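Local structure of endo-beta-1,2-glucanase (Talaromyces funiculosus, 6IMV) at residues Y21-L27 with M398-R402; T420-G426 with V493-L498. The protein hydrolyses internal beta-1,2-glucosidic linkages of beta-1,2-glucans as a fungal endo-acting glycoside hydrolase. All blocks are in the same frame, centred on the assembly; numbering follows the deposited sequence.

Contact 1 of 2, residues Y21-L27 with M398-R402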
ATOM      1  N   TYR A  21      17.297  -0.190  21.001  1.00 16.03           N
ATOM      2  CA  TYR A  21      16.371   0.712  21.675  1.00 16.04           C
ATOM      3  C   TYR A  21      15.458  -0.079  22.612  1.00 15.80           C
ATOM      4  O   TYR A  21      15.085  -1.210  22.310  1.00 16.43           O
ATOM      5  CB  TYR A  21      15.434   1.404  20.676  1.00 16.57           C
ATOM      6  CG  TYR A  21      16.056   2.386  19.719  1.00 16.86           C
ATOM      7  CD1 TYR A  21      16.826   1.960  18.652  1.00 16.51           C
ATOM      8  CD2 TYR A  21      15.803   3.746  19.831  1.00 17.67           C
ATOM      9  CE1 TYR A  21      17.373   2.854  17.749  1.00 16.44           C
ATOM     10  CE2 TYR A  21      16.344   4.656  18.938  1.00 17.31           C
ATOM     11  CZ  TYR A  21      17.126   4.208  17.890  1.00 17.04           C
ATOM     12  OH  TYR A  21      17.640   5.099  16.997  1.00 16.94           O
ATOM     13  N   THR A  22      15.051   0.553  23.712  1.00 16.45           N
ATOM     14  CA  THR A  22      13.932   0.082  24.531  1.00 17.63           C
ATOM     15  C   THR A  22      12.630   0.630  23.937  1.00 18.01           C
ATOM     16  O   THR A  22      12.647   1.612  23.196  1.00 17.46           O
ATOM     17  CB  THR A  22      14.067   0.499  26.004  1.00 17.82           C
ATOM     18  OG1 THR A  22      13.873   1.906  26.080  1.00 18.00           O
ATOM     19  CG2 THR A  22      15.403   0.135  26.613  1.00 18.02           C
ATOM     20  N   GLN A  23      11.504   0.008  24.293  1.00 19.57           N
ATOM     21  CA  GLN A  23      10.193   0.469  23.856  1.00 20.48           C
ATOM     22  C   GLN A  23       9.981   1.922  24.295  1.00 21.45           C
ATOM     23  O   GLN A  23       9.564   2.759  23.487  1.00 21.67           O
ATOM     24  CB  GLN A  23       9.090  -0.442  24.393  1.00 21.27           C
ATOM     25  CG  GLN A  23       7.694   0.111  24.139  1.00 22.02           C
ATOM     26  CD  GLN A  23       6.651  -0.973  24.208  1.00 22.12           C
ATOM     27  OE1 GLN A  23       6.696  -1.956  23.473  1.00 24.89           O
ATOM     28  NE2 GLN A  23       5.717  -0.812  25.123  1.00 24.45           N
ATOM     29  N   GLU A  24      10.284   2.230  25.560  1.00 21.83           N
ATOM     30  CA  GLU A  24      10.081   3.576  26.089  1.00 23.28           C
ATOM     31  C   GLU A  24      10.962   4.582  25.333  1.00 22.34           C
ATOM     32  O   GLU A  24      10.560   5.726  25.127  1.00 23.34           O
ATOM     33  CB  GLU A  24      10.343   3.632  27.600  1.00 26.29           C
ATOM     34  CG  GLU A  24       9.833   4.907  28.274  1.00 29.20           C
ATOM     35  CD  GLU A  24       8.391   5.347  28.008  1.00 33.11           C
ATOM     36  OE1 GLU A  24       8.193   6.554  27.778  1.00 39.84           O
ATOM     37  OE2 GLU A  24       7.455   4.514  28.050  1.00 33.95           O
ATOM     38  N   GLN A  25      12.157   4.167  24.911  1.00 21.84           N
ATOM     39  CA  GLN A  25      13.053   5.078  24.177  1.00 21.82           C
ATOM     40  C   GLN A  25      12.463   5.417  22.802  1.00 20.35           C
ATOM     41  O   GLN A  25      12.625   6.537  22.334  1.00 20.05           O
ATOM     42  CB  GLN A  25      14.455   4.492  24.070  1.00 23.26           C
ATOM     43  CG  GLN A  25      15.245   4.641  25.362  1.00 24.41           C
ATOM     44  CD  GLN A  25      16.510   3.822  25.358  1.00 26.89           C
ATOM     45  OE1 GLN A  25      16.784   3.073  24.422  1.00 28.06           O
ATOM     46  NE2 GLN A  25      17.274   3.929  26.435  1.00 28.34           N
ATOM     47  N   VAL A  26      11.758   4.463  22.177  1.00 19.40           N
ATOM     48  CA  VAL A  26      11.052   4.731  20.920  1.00 19.46           C
ATOM     49  C   VAL A  26      10.022   5.848  21.162  1.00 18.56           C
ATOM     50  O   VAL A  26       9.949   6.799  20.401  1.00 18.06           O
ATOM     51  CB  VAL A  26      10.406   3.456  20.339  1.00 19.04           C
ATOM     52  CG1 VAL A  26       9.517   3.748  19.136  1.00 19.04           C
ATOM     53  CG2 VAL A  26      11.461   2.423  19.972  1.00 18.80           C
ATOM     54  N   LEU A  27       9.248   5.739  22.244  1.00 17.87           N
ATOM     55  CA  LEU A  27       8.189   6.708  22.548  1.00 18.80           C
ATOM     56  C   LEU A  27       8.768   8.074  22.942  1.00 19.53           C
ATOM     57  O   LEU A  27       8.153   9.094  22.687  1.00 19.77           O
ATOM     58  CB  LEU A  27       7.300   6.153  23.664  1.00 18.36           C
ATOM     59  CG  LEU A  27       6.531   4.883  23.316  1.00 17.99           C
ATOM     60  CD1 LEU A  27       5.698   4.434  24.511  1.00 18.01           C
ATOM     61  CD2 LEU A  27       5.658   5.102  22.080  1.00 18.53           C
ATOM     62  N   MET A 398       5.631   2.813  15.723  1.00 13.49           N
ATOM     63  CA  MET A 398       7.014   2.330  15.722  1.00 13.79           C
ATOM     64  C   MET A 398       7.287   1.398  16.913  1.00 13.38           C
ATOM     65  O   MET A 398       8.144   0.523  16.808  1.00 14.13           O
ATOM     66  CB  MET A 398       7.998   3.498  15.736  1.00 14.49           C
ATOM     67  CG  MET A 398       8.109   4.188  14.393  1.00 15.08           C
ATOM     68  SD  MET A 398       8.655   3.050  13.098  1.00 17.06           S
ATOM     69  CE  MET A 398       7.089   2.744  12.284  1.00 14.44           C
ATOM     70  N   ALA A 399       6.566   1.571  18.027  1.00 12.93           N
ATOM     71  CA  ALA A 399       6.681   0.639  19.157  1.00 12.46           C
ATOM     72  C   ALA A 399       6.222  -0.760  18.713  1.00 12.48           C
ATOM     73  O   ALA A 399       6.897  -1.766  19.005  1.00 12.22           O
ATOM     74  CB  ALA A 399       5.897   1.126  20.353  1.00 12.39           C
ATOM     75  N   TRP A 400       5.093  -0.817  17.999  1.00 11.91           N
ATOM     76  CA  TRP A 400       4.561  -2.079  17.503  1.00 12.09           C
ATOM     77  C   TRP A 400       5.500  -2.681  16.456  1.00 12.21           C
ATOM     78  O   TRP A 400       5.781  -3.882  16.475  1.00 12.25           O
ATOM     79  CB  TRP A 400       3.142  -1.896  16.968  1.00 11.93           C
ATOM     80  CG  TRP A 400       2.129  -1.864  18.066  1.00 11.46           C
ATOM     81  CD1 TRP A 400       1.567  -0.759  18.638  1.00 11.18           C
ATOM     82  CD2 TRP A 400       1.561  -2.997  18.741  1.00 11.15           C
ATOM     83  NE1 TRP A 400       0.702  -1.129  19.624  1.00 10.69           N
ATOM     84  CE2 TRP A 400       0.676  -2.491  19.712  1.00 10.81           C
ATOM     85  CE3 TRP A 400       1.731  -4.379  18.639  1.00 11.30           C
ATOM     86  CZ2 TRP A 400      -0.059  -3.325  20.550  1.00 11.11           C
ATOM     87  CZ3 TRP A 400       1.014  -5.205  19.475  1.00 11.16           C
ATOM     88  CH2 TRP A 400       0.130  -4.683  20.415  1.00 11.14           C
ATOM     89  N   TRP A 401       6.002  -1.825  15.557  1.00 12.57           N
ATOM     90  CA  TRP A 401       6.980  -2.192  14.546  1.00 12.25           C
ATOM     91  C   TRP A 401       8.214  -2.832  15.207  1.00 12.37           C
ATOM     92  O   TRP A 401       8.647  -3.915  14.814  1.00 12.37           O
ATOM     93  CB  TRP A 401       7.356  -0.959  13.717  1.00 12.23           C
ATOM     94  CG  TRP A 401       8.151  -1.249  12.482  1.00 12.63           C
ATOM     95  CD1 TRP A 401       7.672  -1.388  11.210  1.00 12.65           C
ATOM     96  CD2 TRP A 401       9.582  -1.385  12.388  1.00 12.82           C
ATOM     97  NE1 TRP A 401       8.706  -1.591  10.336  1.00 13.00           N
ATOM     98  CE2 TRP A 401       9.887  -1.607  11.029  1.00 12.70           C
ATOM     99  CE3 TRP A 401      10.632  -1.356  13.313  1.00 12.79           C
ATOM    100  CZ2 TRP A 401      11.193  -1.805  10.584  1.00 13.17           C
ATOM    101  CZ3 TRP A 401      11.923  -1.538  12.868  1.00 13.03           C
ATOM    102  CH2 TRP A 401      12.199  -1.761  11.523  1.00 13.07           C
ATOM    103  N   ARG A 402       8.767  -2.148  16.213  1.00 12.73           N
ATOM    104  CA  ARG A 402       9.946  -2.595  16.944  1.00 12.76           C
ATOM    105  C   ARG A 402       9.684  -3.978  17.553  1.00 12.79           C
ATOM    106  O   ARG A 402      10.506  -4.898  17.416  1.00 12.34           O
ATOM    107  CB  ARG A 402      10.325  -1.587  18.036  1.00 13.07           C
ATOM    108  CG  ARG A 402      11.444  -2.063  18.954  1.00 13.04           C
ATOM    109  CD  ARG A 402      11.782  -1.087  20.066  1.00 13.35           C
ATOM    110  NE  ARG A 402      12.600  -1.711  21.098  1.00 13.16           N
ATOM    111  CZ  ARG A 402      12.176  -2.637  21.956  1.00 13.72           C
ATOM    112  NH1 ARG A 402      10.889  -2.926  22.047  1.00 13.35           N
ATOM    113  NH2 ARG A 402      13.055  -3.295  22.702  1.00 14.52           N
TER
HETATM  114  O   HOH W   1       8.546  -1.630  21.282  1.00 13.52           O
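The capped N-terminal end of the short helix 23-28 meets helix 394-405 through Arg-402, whose side chain crosses to the backbone just before the cap. NE and NH2 of Arg-402 converge side-on on one acceptor, the carbonyl O of Tyr-21, at 2.8 Å from NE and 2.9 Å from NH2. The two use it differently: NH2 lies in the carbonyl plane, while NE stands above it. The reach comes from a chain extended from CG to NE, with CG anti to the backbone N (chi1 173°). The start of the short helix lies over one face of the guanidinium, with Gln-23 N above its centre and Thr-22 C nearer the rim.

That start is a capping box: Thr-22 OG1 accepts from Gln-25 N, and Gln-25 OE1 takes the N-H of Thr-22 in return, so the peptide gripped by Arg-402 leads directly into a fixed turn. At the guanidinium edge, in its plane, a water accepts from Arg-402 NH1 (2.8 Å) and donates to Gln-23 OE1 and to Ala-399 O, tying both helices together.

Beneath this polar end the packing is aliphatic. The segments 23-27 and 398-402 run roughly antiparallel, at 149°, with axes 9.4 Å apart. Val-26 divides its methyls between two partners: CG2 rests on Arg-402 CD at 3.5 Å, and CG1 lies 3.7 Å from Met-398 CB, the two side chains crossing at about a right angle. Leu-27 CD2 and Gln-23 CG both approach the small Ala-399 CB, each at 4.3 Å. Phe-33 of helix 30-41 packs against Val-26 and Met-398 and meets the Tyr-21 ring edge-to-face, while Tyr-21 OH hydrogen-bonds to Asp-36 OD2.

Contact 2 of 2, residues T420-G426 with V493-L498; sequences TRRDGTG and VPDTGL. With NAG (2-acetamido-2-deoxy-beta-D-glucopyranose), chain C.
Gly-424, where the beta hairpin of strands 415-421 and 427-432 turns, is the tight centre of this contact with the C-terminal loop 493-498. Its CA meets Val-493 CG1 at 3.9 Å and points a nearly straight C-H at Pro-494 O (3.6 Å). Its carbonyl O receives the hydroxyl of Thr-496 at 2.9 Å, from above the carbonyl plane, and a water that also accepts from Thr-496 N. Leu-498 CD1 closes on the same oxygen at 3.2 Å. Thr-496 OG1 sits between its own backbone N and carbonyl carbon (chi1 65°), which turns CG2 onto Asp-423 O. Pro-494 CD sits 3.1 Å from Arg-422 O, though the residue is solvent-exposed.

The outer side is looser: the side chains of Thr-425 and Thr-496 cross obliquely, their CG2 methyls 4.0 Å apart. Here the hairpin holds itself. Asp-423 OD1 makes an Asx turn with Thr-425 N and also accepts from Thr-425 OG1, while Arg-421 grips both carboxylate oxygens side-on, with NH2 to OD2 at 3.0 Å. Over a face of that guanidinium lies the acetamide methyl C8 of an N-acetylglucosamine.

Strand 380-381 flanks this hairpin edge, and the adjoining Asp-379 forms a salt bridge with Arg-421; Leu-498 packs on Val-427 of strand 427-432 and on Trp-66.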
ATOM      1  N   THR A 420       6.524 -12.907  10.710  1.00 13.08           N
ATOM      2  CA  THR A 420       6.866 -13.950  11.666  1.00 13.86           C
ATOM      3  C   THR A 420       5.572 -14.582  12.200  1.00 14.50           C
ATOM      4  O   THR A 420       4.563 -13.904  12.375  1.00 13.03           O
ATOM      5  CB  THR A 420       7.701 -13.401  12.831  1.00 13.80           C
ATOM      6  OG1 THR A 420       8.008 -14.477  13.718  1.00 13.55           O
ATOM      7  CG2 THR A 420       7.018 -12.299  13.614  1.00 13.82           C
ATOM      8  N   ARG A 421       5.629 -15.882  12.491  1.00 15.18           N
ATOM      9  CA  ARG A 421       4.618 -16.497  13.319  1.00 16.34           C
ATOM     10  C   ARG A 421       4.601 -15.773  14.671  1.00 16.92           C
ATOM     11  O   ARG A 421       5.668 -15.394  15.202  1.00 16.15           O
ATOM     12  CB  ARG A 421       4.905 -17.990  13.494  1.00 17.72           C
ATOM     13  CG  ARG A 421       4.560 -18.831  12.272  1.00 18.24           C
ATOM     14  CD  ARG A 421       4.734 -20.319  12.513  1.00 19.35           C
ATOM     15  NE  ARG A 421       3.854 -20.782  13.584  1.00 20.56           N
ATOM     16  CZ  ARG A 421       2.596 -21.192  13.431  1.00 20.69           C
ATOM     17  NH1 ARG A 421       2.016 -21.171  12.242  1.00 22.00           N
ATOM     18  NH2 ARG A 421       1.919 -21.616  14.481  1.00 21.39           N
ATOM     19  N   ARG A 422       3.406 -15.580  15.239  1.00 16.53           N
ATOM     20  CA  ARG A 422       3.317 -14.922  16.541  1.00 18.01           C
ATOM     21  C   ARG A 422       3.946 -15.803  17.634  1.00 18.15           C
ATOM     22  O   ARG A 422       4.351 -15.283  18.668  1.00 18.36           O
ATOM     23  CB  ARG A 422       1.882 -14.500  16.871  1.00 18.43           C
ATOM     24  CG  ARG A 422       0.875 -15.631  16.999  1.00 19.60           C
ATOM     25  CD  ARG A 422      -0.497 -15.053  17.276  1.00 20.60           C
ATOM     26  NE  ARG A 422      -1.551 -16.050  17.277  1.00 22.08           N
ATOM     27  CZ  ARG A 422      -1.845 -16.844  18.296  1.00 23.01           C
ATOM     28  NH1 ARG A 422      -1.142 -16.788  19.415  1.00 22.85           N
ATOM     29  NH2 ARG A 422      -2.842 -17.698  18.174  1.00 24.70           N
ATOM     30  N   ASP A 423       4.058 -17.118  17.399  1.00 17.99           N
ATOM     31  CA  ASP A 423       4.686 -18.035  18.374  1.00 17.31           C
ATOM     32  C   ASP A 423       6.202 -18.145  18.127  1.00 17.38           C
ATOM     33  O   ASP A 423       6.909 -18.863  18.848  1.00 16.31           O
ATOM     34  CB  ASP A 423       4.003 -19.409  18.363  1.00 17.45           C
ATOM     35  CG  ASP A 423       4.228 -20.243  17.109  1.00 17.03           C
ATOM     36  OD1 ASP A 423       5.100 -19.894  16.293  1.00 16.51           O
ATOM     37  OD2 ASP A 423       3.522 -21.244  16.957  1.00 17.96           O
ATOM     38  N   GLY A 424       6.701 -17.476  17.085  1.00 16.78           N
ATOM     39  CA  GLY A 424       8.140 -17.339  16.842  1.00 17.45           C
ATOM     40  C   GLY A 424       8.830 -18.605  16.329  1.00 17.59           C
ATOM     41  O   GLY A 424      10.053 -18.672  16.358  1.00 16.83           O
ATOM     42  N   THR A 425       8.065 -19.579  15.816  1.00 17.61           N
ATOM     43  CA  THR A 425       8.626 -20.852  15.340  1.00 17.80           C
ATOM     44  C   THR A 425       8.928 -20.807  13.836  1.00 17.15           C
ATOM     45  O   THR A 425       9.452 -21.765  13.276  1.00 17.03           O
ATOM     46  CB  THR A 425       7.679 -22.029  15.612  1.00 18.72           C
ATOM     47  OG1 THR A 425       6.466 -21.792  14.893  1.00 18.00           O
ATOM     48  CG2 THR A 425       7.391 -22.225  17.087  1.00 19.39           C
ATOM     49  N   GLY A 426       8.576 -19.707  13.170  1.00 16.10           N
ATOM     50  CA  GLY A 426       8.779 -19.569  11.741  1.00 15.74           C
ATOM     51  C   GLY A 426       8.749 -18.115  11.298  1.00 15.30           C
ATOM     52  O   GLY A 426       8.139 -17.275  11.950  1.00 14.40           O
ATOM     53  N   VAL A 493       7.596 -11.427  20.840  1.00 16.86           N
ATOM     54  CA  VAL A 493       7.655 -12.587  19.991  1.00 17.33           C
ATOM     55  C   VAL A 493       8.527 -13.619  20.708  1.00 17.36           C
ATOM     56  O   VAL A 493       9.679 -13.332  21.001  1.00 15.95           O
ATOM     57  CB  VAL A 493       8.214 -12.256  18.591  1.00 17.18           C
ATOM     58  CG1 VAL A 493       8.323 -13.505  17.724  1.00 17.62           C
ATOM     59  CG2 VAL A 493       7.382 -11.190  17.886  1.00 17.08           C
ATOM     60  N   PRO A 494       8.021 -14.834  21.023  1.00 18.05           N
ATOM     61  CA  PRO A 494       8.851 -15.859  21.661  1.00 18.86           C
ATOM     62  C   PRO A 494      10.119 -16.195  20.854  1.00 19.61           C
ATOM     63  O   PRO A 494      10.084 -16.206  19.617  1.00 19.14           O
ATOM     64  CB  PRO A 494       7.911 -17.083  21.705  1.00 18.30           C
ATOM     65  CG  PRO A 494       6.523 -16.494  21.702  1.00 18.21           C
ATOM     66  CD  PRO A 494       6.641 -15.296  20.786  1.00 18.20           C
ATOM     67  N   ASP A 495      11.230 -16.432  21.561  0.50 19.77           N
ATOM     68  CA  ASP A 495      12.438 -17.008  20.977  0.50 20.54           C
ATOM     69  C   ASP A 495      12.405 -18.522  21.198  0.50 20.60           C
ATOM     70  O   ASP A 495      12.452 -18.979  22.335  0.50 21.31           O
ATOM     71  CB  ASP A 495      13.713 -16.429  21.595  0.50 21.08           C
ATOM     72  CG  ASP A 495      14.997 -17.039  21.051  0.50 21.23           C
ATOM     73  OD1 ASP A 495      14.925 -17.853  20.093  0.50 20.99           O
ATOM     74  OD2 ASP A 495      16.070 -16.687  21.576  0.50 23.41           O
ATOM     75  N   THR A 496      12.320 -19.280  20.101  1.00 20.17           N
ATOM     76  CA  THR A 496      12.154 -20.725  20.147  1.00 20.47           C
ATOM     77  C   THR A 496      13.373 -21.441  19.554  1.00 20.72           C
ATOM     78  O   THR A 496      13.316 -22.634  19.318  1.00 21.56           O
ATOM     79  CB  THR A 496      10.889 -21.144  19.385  1.00 19.97           C
ATOM     80  OG1 THR A 496      11.084 -20.825  18.004  1.00 20.01           O
ATOM     81  CG2 THR A 496       9.647 -20.466  19.913  1.00 19.36           C
ATOM     82  N   GLY A 497      14.454 -20.711  19.282  1.00 20.43           N
ATOM     83  CA  GLY A 497      15.637 -21.323  18.700  1.00 20.72           C
ATOM     84  C   GLY A 497      15.934 -20.883  17.269  1.00 19.91           C
ATOM     85  O   GLY A 497      16.962 -21.274  16.709  1.00 19.73           O
ATOM     86  N   LEU A 498      15.061 -20.071  16.661  1.00 18.42           N
ATOM     87  CA  LEU A 498      15.420 -19.416  15.402  1.00 18.73           C
ATOM     88  C   LEU A 498      16.646 -18.538  15.648  1.00 17.16           C
ATOM     89  O   LEU A 498      16.759 -17.918  16.698  1.00 17.70           O
ATOM     90  CB  LEU A 498      14.259 -18.558  14.881  1.00 19.40           C
ATOM     91  CG  LEU A 498      13.012 -19.306  14.421  1.00 20.49           C
ATOM     92  CD1 LEU A 498      11.991 -18.331  13.859  1.00 21.01           C
ATOM     93  CD2 LEU A 498      13.354 -20.380  13.398  1.00 21.12           C
TER
HETATM   94  C1  NAG C   2      -0.436 -25.766   8.726  1.00 33.02           C
HETATM   95  C2  NAG C   2      -0.616 -26.426  10.090  1.00 33.71           C
HETATM   96  C3  NAG C   2      -0.636 -27.956   9.979  1.00 37.61           C
HETATM   97  C4  NAG C   2      -1.498 -28.459   8.826  1.00 39.74           C
HETATM   98  C5  NAG C   2      -1.085 -27.698   7.556  1.00 39.96           C
HETATM   99  C6  NAG C   2      -1.760 -28.174   6.274  1.00 41.11           C
HETATM  100  C7  NAG C   2       0.551 -25.137  11.835  1.00 30.37           C
HETATM  101  C8  NAG C   2       1.891 -24.950  12.481  1.00 29.82           C
HETATM  102  N2  NAG C   2       0.530 -26.068  10.897  1.00 31.06           N
HETATM  103  O3  NAG C   2      -1.110 -28.545  11.193  1.00 39.74           O
HETATM  104  O4  NAG C   2      -1.321 -29.885   8.730  1.00 43.75           O
HETATM  105  O5  NAG C   2      -1.363 -26.304   7.780  1.00 36.20           O
HETATM  106  O6  NAG C   2      -3.089 -27.648   6.196  1.00 43.32           O
HETATM  107  O7  NAG C   2      -0.425 -24.474  12.150  1.00 32.02           O
HETATM  108  O   HOH W   2      12.438 -17.943  17.566  1.00 17.91           O

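Both contacts are partly buried and lie on the same side of the chain's centre, their centres about 19 Å and their nearest atoms about 7 Å apart. Contact 1 joins two helices far apart in sequence, 371 residues at the closest ends, and has the more buried apolar floor; contact 2 lays an irregular C-terminal loop over a hairpin turn and has more exposed residues. In each, one backbone carbonyl is the polar focus, but the donor is a guanidinium in contact 1 and a threonine hydroxyl in contact 2. A water bonds that carbonyl in contact 2, but the arginine and Ala-399 O in contact 1. Arg-421 makes no bond across contact 2, pairing with Asp-423 and Asp-379 beside the glycan.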